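Local coordinates for maleylpyruvate isomerase (Ralstonia sp., PDB 2V6K), which catalyses the glutathione-dependent isomerisation of maleylpyruvate to fumarylpyruvate, a step in the bacterial breakdown of naphthalene, at residues K2-N7 with P27-A32; S14-I19 with D166-P171; A47-Q52 with V63-P68. All blocks are in the same frame, centred on the assembly; numbering follows the deposited sequence.

From the N terminus, strand 4-7 runs into helix 12-24 and returns in strand 29-32; contact 1 closes this first loop by pairing the two strands. Contact 2 starts from that same helix and spans 146 residues to helix 164-178, so its segments alternate with those of contact 1 and it ties the thioredoxin-like N-terminal domain to the helical C-terminal domain. Contact 3 opens after contact 1 has closed and lies wholly within the long span of contact 2, joining the end of helix 43-48 to edge strand 63-65 of the same sheet. Tyr6 touches Leu48 between contacts 1 and 3, and Arg16 bonds Ser67 between contacts 2 and 3.

Contact 1: residues K2-N7 with P27-A32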
loop_
_atom_site.group_PDB
_atom_site.type_symbol
_atom_site.label_atom_id
_atom_site.label_comp_id
_atom_site.label_asym_id
_atom_site.label_seq_id
_atom_site.Cartn_x
_atom_site.Cartn_y
_atom_site.Cartn_z
ATOM N N LYS A 2 -21.715 15.104 -11.083
ATOM C CA LYS A 2 -21.843 13.868 -10.305
ATOM C C LYS A 2 -20.590 12.995 -10.410
ATOM O O LYS A 2 -19.742 13.215 -11.280
ATOM C CB LYS A 2 -23.106 13.075 -10.696
ATOM C CG LYS A 2 -23.736 13.415 -12.059
ATOM C CD LYS A 2 -22.886 12.971 -13.240
ATOM C CE LYS A 2 -22.904 11.466 -13.412
ATOM N NZ LYS A 2 -21.946 11.073 -14.466
ATOM N N MET A 3 -20.479 12.014 -9.517
ATOM C CA MET A 3 -19.284 11.176 -9.445
ATOM C C MET A 3 -19.209 10.116 -10.531
ATOM O O MET A 3 -20.192 9.441 -10.836
ATOM C CB MET A 3 -19.141 10.545 -8.066
ATOM C CG MET A 3 -18.207 11.322 -7.159
ATOM S SD MET A 3 -18.135 10.740 -5.462
ATOM C CE MET A 3 -18.375 8.985 -5.693
ATOM N N LYS A 4 -18.019 9.995 -11.111
ATOM C CA LYS A 4 -17.757 9.054 -12.193
ATOM C C LYS A 4 -16.622 8.139 -11.768
ATOM O O LYS A 4 -15.530 8.605 -11.428
ATOM C CB LYS A 4 -17.375 9.799 -13.474
ATOM C CG LYS A 4 -18.476 10.690 -14.037
ATOM C CD LYS A 4 -17.958 11.559 -15.170
ATOM C CE LYS A 4 -19.013 12.559 -15.614
ATOM N NZ LYS A 4 -18.448 13.599 -16.517
ATOM N N LEU A 5 -16.891 6.838 -11.776
ATOM C CA LEU A 5 -15.904 5.848 -11.384
ATOM C C LEU A 5 -15.296 5.180 -12.610
ATOM O O LEU A 5 -15.964 4.401 -13.294
ATOM C CB LEU A 5 -16.531 4.798 -10.465
ATOM C CG LEU A 5 -15.594 3.664 -10.030
ATOM C CD1 LEU A 5 -14.475 4.171 -9.133
ATOM C CD2 LEU A 5 -16.363 2.539 -9.348
ATOM N N TYR A 6 -14.031 5.494 -12.882
ATOM C CA TYR A 6 -13.295 4.866 -13.972
ATOM C C TYR A 6 -12.712 3.573 -13.441
ATOM O O TYR A 6 -11.859 3.589 -12.560
ATOM C CB TYR A 6 -12.185 5.788 -14.471
ATOM C CG TYR A 6 -12.704 7.021 -15.162
ATOM C CD1 TYR A 6 -12.961 7.012 -16.530
ATOM C CD2 TYR A 6 -12.952 8.195 -14.448
ATOM C CE1 TYR A 6 -13.444 8.139 -17.173
ATOM C CE2 TYR A 6 -13.433 9.330 -15.084
ATOM C CZ TYR A 6 -13.679 9.293 -16.444
ATOM O OH TYR A 6 -14.156 10.416 -17.085
ATOM N N ASN A 7 -13.197 2.449 -13.955
ATOM C CA ASN A 7 -12.857 1.163 -13.378
ATOM C C ASN A 7 -13.162 0.008 -14.329
ATOM O O ASN A 7 -13.526 0.237 -15.479
ATOM C CB ASN A 7 -13.515 1.003 -11.993
ATOM C CG ASN A 7 -14.993 0.680 -12.062
ATOM O OD1 ASN A 7 -15.775 1.320 -12.783
ATOM N ND2 ASN A 7 -15.391 -0.313 -11.295
ATOM N N PRO A 27 -23.972 7.319 -4.827
ATOM C CA PRO A 27 -24.223 7.033 -6.241
ATOM C C PRO A 27 -23.026 7.404 -7.112
ATOM O O PRO A 27 -22.298 8.348 -6.802
ATOM C CB PRO A 27 -25.428 7.918 -6.577
ATOM C CG PRO A 27 -25.380 9.033 -5.593
ATOM C CD PRO A 27 -24.741 8.483 -4.347
ATOM N N TYR A 28 -22.827 6.656 -8.191
ATOM C CA TYR A 28 -21.752 6.948 -9.133
ATOM C C TYR A 28 -22.084 6.410 -10.505
ATOM O O TYR A 28 -22.804 5.418 -10.632
ATOM C CB TYR A 28 -20.405 6.376 -8.660
ATOM C CG TYR A 28 -20.411 4.897 -8.328
ATOM C CD1 TYR A 28 -20.030 3.935 -9.268
ATOM C CD2 TYR A 28 -20.792 4.463 -7.061
ATOM C CE1 TYR A 28 -20.033 2.573 -8.939
ATOM C CE2 TYR A 28 -20.798 3.124 -6.728
ATOM C CZ TYR A 28 -20.417 2.184 -7.661
ATOM O OH TYR A 28 -20.432 0.852 -7.301
ATOM N N GLU A 29 -21.557 7.081 -11.524
ATOM C CA GLU A 29 -21.621 6.579 -12.889
ATOM C C GLU A 29 -20.454 5.629 -13.110
ATOM O O GLU A 29 -19.311 5.961 -12.801
ATOM C CB GLU A 29 -21.561 7.724 -13.906
ATOM C CG GLU A 29 -21.852 7.273 -15.342
ATOM C CD GLU A 29 -21.689 8.370 -16.392
ATOM O OE1 GLU A 29 -21.360 9.522 -16.041
ATOM O OE2 GLU A 29 -21.894 8.071 -17.586
ATOM N N TYR A 30 -20.754 4.448 -13.640
ATOM C CA TYR A 30 -19.743 3.435 -13.926
ATOM C C TYR A 30 -19.170 3.686 -15.313
ATOM O O TYR A 30 -19.880 3.566 -16.315
ATOM C CB TYR A 30 -20.381 2.048 -13.860
ATOM C CG TYR A 30 -19.422 0.871 -13.887
ATOM C CD1 TYR A 30 -19.181 0.132 -12.730
ATOM C CD2 TYR A 30 -18.784 0.474 -15.064
ATOM C CE1 TYR A 30 -18.324 -0.951 -12.736
ATOM C CE2 TYR A 30 -17.910 -0.617 -15.075
ATOM C CZ TYR A 30 -17.692 -1.326 -13.902
ATOM O OH TYR A 30 -16.848 -2.408 -13.891
ATOM N N LEU A 31 -17.887 4.037 -15.365
ATOM C CA LEU A 31 -17.216 4.252 -16.635
ATOM C C LEU A 31 -16.144 3.193 -16.817
ATOM O O LEU A 31 -15.092 3.220 -16.172
ATOM C CB LEU A 31 -16.640 5.666 -16.723
ATOM C CG LEU A 31 -17.665 6.806 -16.783
ATOM C CD1 LEU A 31 -16.966 8.141 -16.843
ATOM C CD2 LEU A 31 -18.622 6.656 -17.969
ATOM N N ALA A 32 -16.436 2.243 -17.697
ATOM C CA ALA A 32 -15.563 1.105 -17.920
ATOM C C ALA A 32 -14.307 1.526 -18.657
ATOM O O ALA A 32 -14.368 2.236 -19.665
ATOM C CB ALA A 32 -16.292 0.033 -18.704
HETATM O O HOH W 1 -22.981 11.179 -7.952
#
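Leu31 and Tyr6 make the apolar centre on one face of this parallel strand pair: methyl CD1 of Leu31 lies 3.5 Å from CZ of the Tyr6 ring, and the two side chains run alongside each other. CG of Leu31 stands opposite its own carbonyl carbon (chi1 -67°), and the extended chi2 carries CD1 on to the ring. The aliphatic part of Lys4 adds CB to the same methyl. On the other face Leu5 lies beside Tyr28, with its CD2 3.7 Å from Tyr28 CE1, while the hydroxyl of Tyr28 is bonded to Asn22 in helix 12-24. Further along that face the end of the Asn7 side chain stands over one face of the Tyr30 ring, its amide plane steeply inclined to it (65°).

Between the faces runs the backbone ladder of strands 4-7 and 29-32, whose directions differ by 28°. Glu29 N gives to Met3 O at 2.8 Å, and Leu5 N returns a bond to Glu29 O; Leu31 N to Leu5 O and Asn7 N to Leu31 O (3.0 Å) repeat the pattern. At the outer end a water spans the two segments, accepting from Met3 N and donating to Pro27 O, each at 3.1 Å. Glu29, on the face of Lys4 and Leu31, approaches the oppositely charged Lys2, but their modelled ends are too close, so a salt bridge is doubtful.

The strands belong to the beta-alpha-beta unit that opens the thioredoxin-like domain. Glu29, Leu31 and Leu5 each use both N and O across the pair, so the chemistry implies a register fixed by main chain.

Contact 2: residues S14-I19 with D166-P171; sequences SHRLRI and DCYLVP
Arg16 lies flat on Tyr168: its CD sits 3.7 Å from the centroid of the Tyr168 ring and only 5° off the normal, a CH-pi contact over the middle of the face. The guanidinium continues across the same ring with its plane turned just 11° from it, displaced so that NE comes 3.5 Å from Tyr168 CD1. A bend at chi3 lays the end of the arginine over the aromatic ring. Beside this pair Pro171 presents CG to one face of the His15 imidazole, 3.7 Å from its centroid, towards the rim. Ile19 meets Pro171 tip to tip, its CD1 3.9 Å from Pro171 CD, and its other branch, CG2, lies 3.7 Å from Cys167 SG.

The backbones also come close: Arg16 CA is 3.4 Å from Cys167 O in a CA-H...O contact. This carbonyl has no conventional partner, as the proline ring of Pro171 leaves no N-H for it, and the helix is kinked there.

What positions the arginine is a second shell. Water 2 lies in the guanidinium plane at its edge, accepting from Arg16 NE at 2.9 Å and donating to Tyr168 O, while NH1 bonds Ser67 OG. The side chain also touches the bound glutathione conjugate, so the domain interface continues into the ligand pocket.

The axes of helical segments 14-19 and 166-171 come within 8.2 Å, their directions 139° apart. Leu17, turned from the interface, packs on helix 67-77 and on Leu5 of strand 4-7; Val170 meets helices 187-196 and 200-205.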
loop_
_atom_site.group_PDB
_atom_site.type_symbol
_atom_site.label_atom_id
_atom_site.label_comp_id
_atom_site.label_asym_id
_atom_site.label_seq_id
_atom_site.Cartn_x
_atom_site.Cartn_y
_atom_site.Cartn_z
ATOM N N SER A 14 -10.595 -1.995 -8.233
ATOM C CA SER A 14 -11.912 -1.467 -8.600
ATOM C C SER A 14 -12.983 -2.040 -7.686
ATOM O O SER A 14 -13.823 -1.311 -7.165
ATOM C CB SER A 14 -12.251 -1.818 -10.046
ATOM O OG SER A 14 -11.358 -1.188 -10.955
ATOM N N HIS A 15 -12.953 -3.356 -7.514
ATOM C CA HIS A 15 -13.861 -4.097 -6.641
ATOM C C HIS A 15 -13.801 -3.537 -5.213
ATOM O O HIS A 15 -14.846 -3.272 -4.601
ATOM C CB HIS A 15 -13.434 -5.572 -6.725
ATOM C CG HIS A 15 -14.316 -6.541 -6.001
ATOM N ND1 HIS A 15 -14.020 -7.887 -5.962
ATOM C CD2 HIS A 15 -15.453 -6.381 -5.279
ATOM C CE1 HIS A 15 -14.937 -8.516 -5.250
ATOM N NE2 HIS A 15 -15.821 -7.627 -4.828
ATOM N N ARG A 16 -12.580 -3.339 -4.712
ATOM C CA ARG A 16 -12.326 -2.759 -3.394
ATOM C C ARG A 16 -13.061 -1.427 -3.210
ATOM O O ARG A 16 -13.765 -1.215 -2.215
ATOM C CB ARG A 16 -10.811 -2.584 -3.246
ATOM C CG ARG A 16 -10.293 -2.059 -1.914
ATOM C CD ARG A 16 -8.865 -1.571 -2.079
ATOM N NE ARG A 16 -7.962 -2.677 -2.391
ATOM C CZ ARG A 16 -6.682 -2.530 -2.721
ATOM N NH1 ARG A 16 -6.151 -1.315 -2.831
ATOM N NH2 ARG A 16 -5.932 -3.601 -2.954
ATOM N N LEU A 17 -12.897 -0.534 -4.177
ATOM C CA LEU A 17 -13.525 0.776 -4.099
ATOM C C LEU A 17 -15.042 0.695 -4.289
ATOM O O LEU A 17 -15.794 1.415 -3.618
ATOM C CB LEU A 17 -12.875 1.744 -5.091
ATOM C CG LEU A 17 -13.450 3.161 -5.158
ATOM C CD1 LEU A 17 -13.529 3.808 -3.776
ATOM C CD2 LEU A 17 -12.611 4.011 -6.079
ATOM N N ARG A 18 -15.497 -0.184 -5.177
ATOM C CA ARG A 18 -16.940 -0.358 -5.362
ATOM C C ARG A 18 -17.613 -0.790 -4.068
ATOM O O ARG A 18 -18.708 -0.322 -3.758
ATOM C CB ARG A 18 -17.259 -1.354 -6.481
ATOM C CG ARG A 18 -16.950 -0.836 -7.880
ATOM C CD ARG A 18 -17.467 -1.769 -8.975
ATOM N NE ARG A 18 -17.024 -3.163 -8.866
ATOM C CZ ARG A 18 -16.109 -3.743 -9.647
ATOM N NH1 ARG A 18 -15.476 -3.055 -10.598
ATOM N NH2 ARG A 18 -15.819 -5.023 -9.464
ATOM N N ILE A 19 -16.967 -1.674 -3.305
ATOM C CA ILE A 19 -17.542 -2.103 -2.026
ATOM C C ILE A 19 -17.708 -0.905 -1.096
ATOM O O ILE A 19 -18.771 -0.720 -0.509
ATOM C CB ILE A 19 -16.706 -3.198 -1.324
ATOM C CG1 ILE A 19 -16.635 -4.474 -2.170
ATOM C CG2 ILE A 19 -17.300 -3.515 0.048
ATOM C CD1 ILE A 19 -15.521 -5.441 -1.742
ATOM N N ASP A 166 -12.395 -5.243 5.222
ATOM C CA ASP A 166 -13.199 -6.178 4.429
ATOM C C ASP A 166 -13.269 -5.761 2.969
ATOM O O ASP A 166 -13.349 -6.615 2.078
ATOM C CB ASP A 166 -14.613 -6.292 4.998
ATOM C CG ASP A 166 -14.617 -6.704 6.447
ATOM O OD1 ASP A 166 -14.008 -7.742 6.783
ATOM O OD2 ASP A 166 -15.241 -5.983 7.254
ATOM N N CYS A 167 -13.249 -4.453 2.721
ATOM C CA CYS A 167 -13.227 -3.937 1.353
ATOM C C CYS A 167 -11.985 -4.398 0.610
ATOM O O CYS A 167 -12.049 -4.635 -0.591
ATOM C CB CYS A 167 -13.291 -2.411 1.323
ATOM S SG CYS A 167 -14.784 -1.707 2.015
ATOM N N TYR A 168 -10.868 -4.524 1.325
ATOM C CA TYR A 168 -9.635 -5.033 0.729
ATOM C C TYR A 168 -9.618 -6.559 0.667
ATOM O O TYR A 168 -9.145 -7.137 -0.314
ATOM C CB TYR A 168 -8.421 -4.583 1.533
ATOM C CG TYR A 168 -7.996 -3.135 1.407
ATOM C CD1 TYR A 168 -6.750 -2.808 0.865
ATOM C CD2 TYR A 168 -8.789 -2.096 1.899
ATOM C CE1 TYR A 168 -6.320 -1.493 0.789
ATOM C CE2 TYR A 168 -8.362 -0.768 1.829
ATOM C CZ TYR A 168 -7.121 -0.478 1.281
ATOM O OH TYR A 168 -6.666 0.812 1.233
ATOM N N LEU A 169 -10.100 -7.221 1.718
ATOM C CA LEU A 169 -9.994 -8.675 1.797
ATOM C C LEU A 169 -10.816 -9.395 0.732
ATOM O O LEU A 169 -10.324 -10.324 0.081
ATOM C CB LEU A 169 -10.382 -9.181 3.193
ATOM C CG LEU A 169 -10.288 -10.698 3.373
ATOM C CD1 LEU A 169 -8.831 -11.156 3.329
ATOM C CD2 LEU A 169 -10.967 -11.117 4.671
ATOM N N VAL A 170 -12.066 -8.981 0.563
ATOM C CA VAL A 170 -12.974 -9.697 -0.328
ATOM C C VAL A 170 -12.447 -9.795 -1.778
ATOM O O VAL A 170 -12.405 -10.883 -2.337
ATOM C CB VAL A 170 -14.424 -9.162 -0.208
ATOM C CG1 VAL A 170 -15.295 -9.641 -1.348
ATOM C CG2 VAL A 170 -15.010 -9.609 1.129
ATOM N N PRO A 171 -12.025 -8.669 -2.383
ATOM C CA PRO A 171 -11.441 -8.786 -3.721
ATOM C C PRO A 171 -10.178 -9.641 -3.759
ATOM O O PRO A 171 -9.923 -10.322 -4.751
ATOM C CB PRO A 171 -11.121 -7.337 -4.095
ATOM C CG PRO A 171 -12.059 -6.527 -3.258
ATOM C CD PRO A 171 -12.092 -7.266 -1.950
HETATM O O HOH W 2 -8.250 -5.575 -2.454
#

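Contact 3: residues A47-Q52 with V63-P68; sequences ALNPQQ and VLIQSP. With TGG (gamma-glutamyl-S-(1,2-dicarboxyethyl)cysteinylglycine), chain C.
Gln51 runs out straight, CG trans to the main-chain nitrogen and the chain extended beyond, while Gln66 folds back at chi2 (-66°), and the side chains cross at about a right angle. Both belong to the thioredoxin-like N-terminal domain of the GST fold, which carries much of the glutathione site; here a type I turn, Asn49 to Gln52, faces the end of strand 63-65. Gln66 NE2 donates to Gln51 OE1 at 2.9 Å, on a lone pair in the carbonyl plane, although the N-H...O angle is only 135°. Asp104 of the second subunit accepts from the NE2 of both glutamines, so their amides are fixed in rotation across the dimer interface.

Beside the amide pair, Ile65 CG2 packs on the Asn49 amide, 3.5 Å from Asn49 CG; the apolar pair is Leu48 CD2 with Val63 CG2, 4.3 Å apart. In an Asx turn, Asn49 OD1 accepts from Gln51 N, the donor standing well above the carbonyl plane.

With NE2 committed to the protein, Gln66 offers OE1 to the gamma-glutamyl amine, NN1 of the conjugate, at 2.7 Å. Gln66 is the N-cap residue of helix 67-77, whose first turn would add a favourable dipole towards the glutamyl carboxylate. That group is gripped twice: Ser67 N reaches TGG OT1 with an almost straight angle of 174°, and Ser67 OG gives its hydrogen to TGG OC1 at 2.6 Å.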
loop_
_atom_site.group_PDB
_atom_site.type_symbol
_atom_site.label_atom_id
_atom_site.label_comp_id
_atom_site.label_asym_id
_atom_site.label_seq_id
_atom_site.Cartn_x
_atom_site.Cartn_y
_atom_site.Cartn_z
ATOM N N ALA A 47 -4.595 11.403 -19.397
ATOM C CA ALA A 47 -5.042 12.766 -19.111
ATOM C C ALA A 47 -5.848 12.845 -17.815
ATOM O O ALA A 47 -5.828 13.870 -17.133
ATOM C CB ALA A 47 -5.851 13.316 -20.279
ATOM N N LEU A 48 -6.551 11.764 -17.484
ATOM C CA LEU A 48 -7.319 11.686 -16.247
ATOM C C LEU A 48 -6.422 11.276 -15.086
ATOM O O LEU A 48 -6.469 11.882 -14.014
ATOM C CB LEU A 48 -8.487 10.703 -16.389
ATOM C CG LEU A 48 -9.559 11.044 -17.431
ATOM C CD1 LEU A 48 -10.371 9.810 -17.775
ATOM C CD2 LEU A 48 -10.466 12.179 -16.961
ATOM N N ASN A 49 -5.598 10.253 -15.318
ATOM C CA ASN A 49 -4.724 9.676 -14.302
ATOM C C ASN A 49 -3.329 9.401 -14.870
ATOM O O ASN A 49 -3.153 8.455 -15.638
ATOM C CB ASN A 49 -5.331 8.375 -13.769
ATOM C CG ASN A 49 -4.432 7.685 -12.770
ATOM O OD1 ASN A 49 -3.418 8.245 -12.351
ATOM N ND2 ASN A 49 -4.802 6.476 -12.365
ATOM N N PRO A 50 -2.318 10.194 -14.461
ATOM C CA PRO A 50 -1.005 10.018 -15.090
ATOM C C PRO A 50 -0.373 8.662 -14.775
ATOM O O PRO A 50 0.530 8.216 -15.487
ATOM C CB PRO A 50 -0.171 11.155 -14.491
ATOM C CG PRO A 50 -0.831 11.468 -13.194
ATOM C CD PRO A 50 -2.297 11.242 -13.422
ATOM N N GLN A 51 -0.850 8.014 -13.718
ATOM C CA GLN A 51 -0.358 6.700 -13.349
ATOM C C GLN A 51 -0.918 5.581 -14.243
ATOM O O GLN A 51 -0.360 4.486 -14.294
ATOM C CB GLN A 51 -0.670 6.427 -11.881
ATOM C CG GLN A 51 0.251 5.400 -11.288
ATOM C CD GLN A 51 -0.018 5.104 -9.832
ATOM O OE1 GLN A 51 -0.992 5.580 -9.234
ATOM N NE2 GLN A 51 0.851 4.292 -9.249
ATOM N N GLN A 52 -2.019 5.857 -14.938
ATOM C CA GLN A 52 -2.600 4.903 -15.894
ATOM C C GLN A 52 -2.929 3.548 -15.263
ATOM O O GLN A 52 -2.635 2.478 -15.810
ATOM C CB GLN A 52 -1.730 4.788 -17.146
ATOM C CG GLN A 52 -1.828 6.060 -17.977
ATOM C CD GLN A 52 -0.961 6.051 -19.201
ATOM O OE1 GLN A 52 0.254 6.220 -19.112
ATOM N NE2 GLN A 52 -1.581 5.881 -20.363
ATOM N N VAL A 63 -10.285 14.703 -10.239
ATOM C CA VAL A 63 -10.072 13.262 -10.360
ATOM C C VAL A 63 -9.149 12.753 -9.256
ATOM O O VAL A 63 -7.988 13.164 -9.145
ATOM C CB VAL A 63 -9.500 12.865 -11.745
ATOM C CG1 VAL A 63 -9.386 11.351 -11.858
ATOM C CG2 VAL A 63 -10.380 13.407 -12.865
ATOM N N LEU A 64 -9.689 11.862 -8.436
ATOM C CA LEU A 64 -8.945 11.244 -7.353
ATOM C C LEU A 64 -8.368 9.923 -7.811
ATOM O O LEU A 64 -9.021 9.171 -8.540
ATOM C CB LEU A 64 -9.858 10.986 -6.160
ATOM C CG LEU A 64 -10.689 12.150 -5.611
ATOM C CD1 LEU A 64 -11.452 11.685 -4.398
ATOM C CD2 LEU A 64 -9.826 13.356 -5.276
ATOM N N ILE A 65 -7.144 9.648 -7.380
ATOM C CA ILE A 65 -6.509 8.365 -7.654
ATOM C C ILE A 65 -6.088 7.703 -6.347
ATOM O O ILE A 65 -6.138 8.328 -5.283
ATOM C CB ILE A 65 -5.301 8.496 -8.622
ATOM C CG1 ILE A 65 -4.143 9.259 -7.965
ATOM C CG2 ILE A 65 -5.743 9.148 -9.932
ATOM C CD1 ILE A 65 -2.805 9.079 -8.672
ATOM N N GLN A 66 -5.669 6.442 -6.453
ATOM C CA GLN A 66 -5.207 5.616 -5.328
ATOM C C GLN A 66 -6.339 5.149 -4.425
ATOM O O GLN A 66 -6.773 5.872 -3.516
ATOM C CB GLN A 66 -4.103 6.307 -4.527
ATOM C CG GLN A 66 -2.781 6.284 -5.266
ATOM C CD GLN A 66 -2.225 4.886 -5.432
ATOM O OE1 GLN A 66 -2.464 3.994 -4.606
ATOM N NE2 GLN A 66 -1.485 4.676 -6.520
ATOM N N SER A 67 -6.814 3.927 -4.658
ATOM C CA SER A 67 -7.930 3.419 -3.867
ATOM C C SER A 67 -7.744 3.552 -2.343
ATOM O O SER A 67 -8.710 3.869 -1.661
ATOM C CB SER A 67 -8.342 1.999 -4.292
ATOM O OG SER A 67 -7.387 1.014 -3.951
ATOM N N PRO A 68 -6.524 3.331 -1.795
ATOM C CA PRO A 68 -6.448 3.510 -0.338
ATOM C C PRO A 68 -6.785 4.928 0.121
ATOM O O PRO A 68 -7.466 5.108 1.141
ATOM C CB PRO A 68 -4.988 3.164 -0.023
ATOM C CG PRO A 68 -4.615 2.218 -1.114
ATOM C CD PRO A 68 -5.236 2.844 -2.328
HETATM O OC1 TGG C . -5.021 0.904 -5.088
HETATM C CO1 TGG C . -4.705 1.609 -6.067
HETATM O OT1 TGG C . -5.497 2.374 -6.655
HETATM C CA1 TGG C . -3.282 1.535 -6.543
HETATM N NN1 TGG C . -2.378 1.382 -5.409
HETATM C CB1 TGG C . -3.081 0.339 -7.467
HETATM C CG1 TGG C . -3.896 0.482 -8.742
HETATM C CD1 TGG C . -3.538 -0.510 -9.841
HETATM O OE1 TGG C . -2.705 -1.574 -9.448
HETATM N NN2 TGG C . -4.722 -0.982 -10.487
HETATM C CA2 TGG C . -4.752 -2.167 -11.301
HETATM C CO2 TGG C . -4.255 -1.676 -12.654
HETATM O OC2 TGG C . -5.133 -0.789 -13.302
HETATM N NN3 TGG C . -3.705 -2.687 -13.505
HETATM C CA3 TGG C . -3.413 -2.380 -14.891
HETATM C CO3 TGG C . -2.051 -2.903 -15.247
HETATM O OC3 TGG C . -1.378 -3.492 -14.378
HETATM O OT3 TGG C . -1.670 -2.720 -16.426
HETATM C CB2 TGG C . -6.193 -2.623 -11.187
HETATM S SG2 TGG C . -6.694 -3.883 -12.293
HETATM C CD2 TGG C . -5.902 -5.404 -11.893
HETATM C CE2 TGG C . -6.492 -5.970 -10.623
HETATM O OE2 TGG C . -7.236 -6.977 -10.666
HETATM O OF2 TGG C . -6.224 -5.409 -9.536
HETATM C CF2 TGG C . -6.143 -6.290 -13.114
HETATM C CH2 TGG C . -5.391 -7.598 -13.089
HETATM O OI2 TGG C . -4.449 -7.744 -12.290
HETATM O OJ2 TGG C . -5.763 -8.497 -13.879
#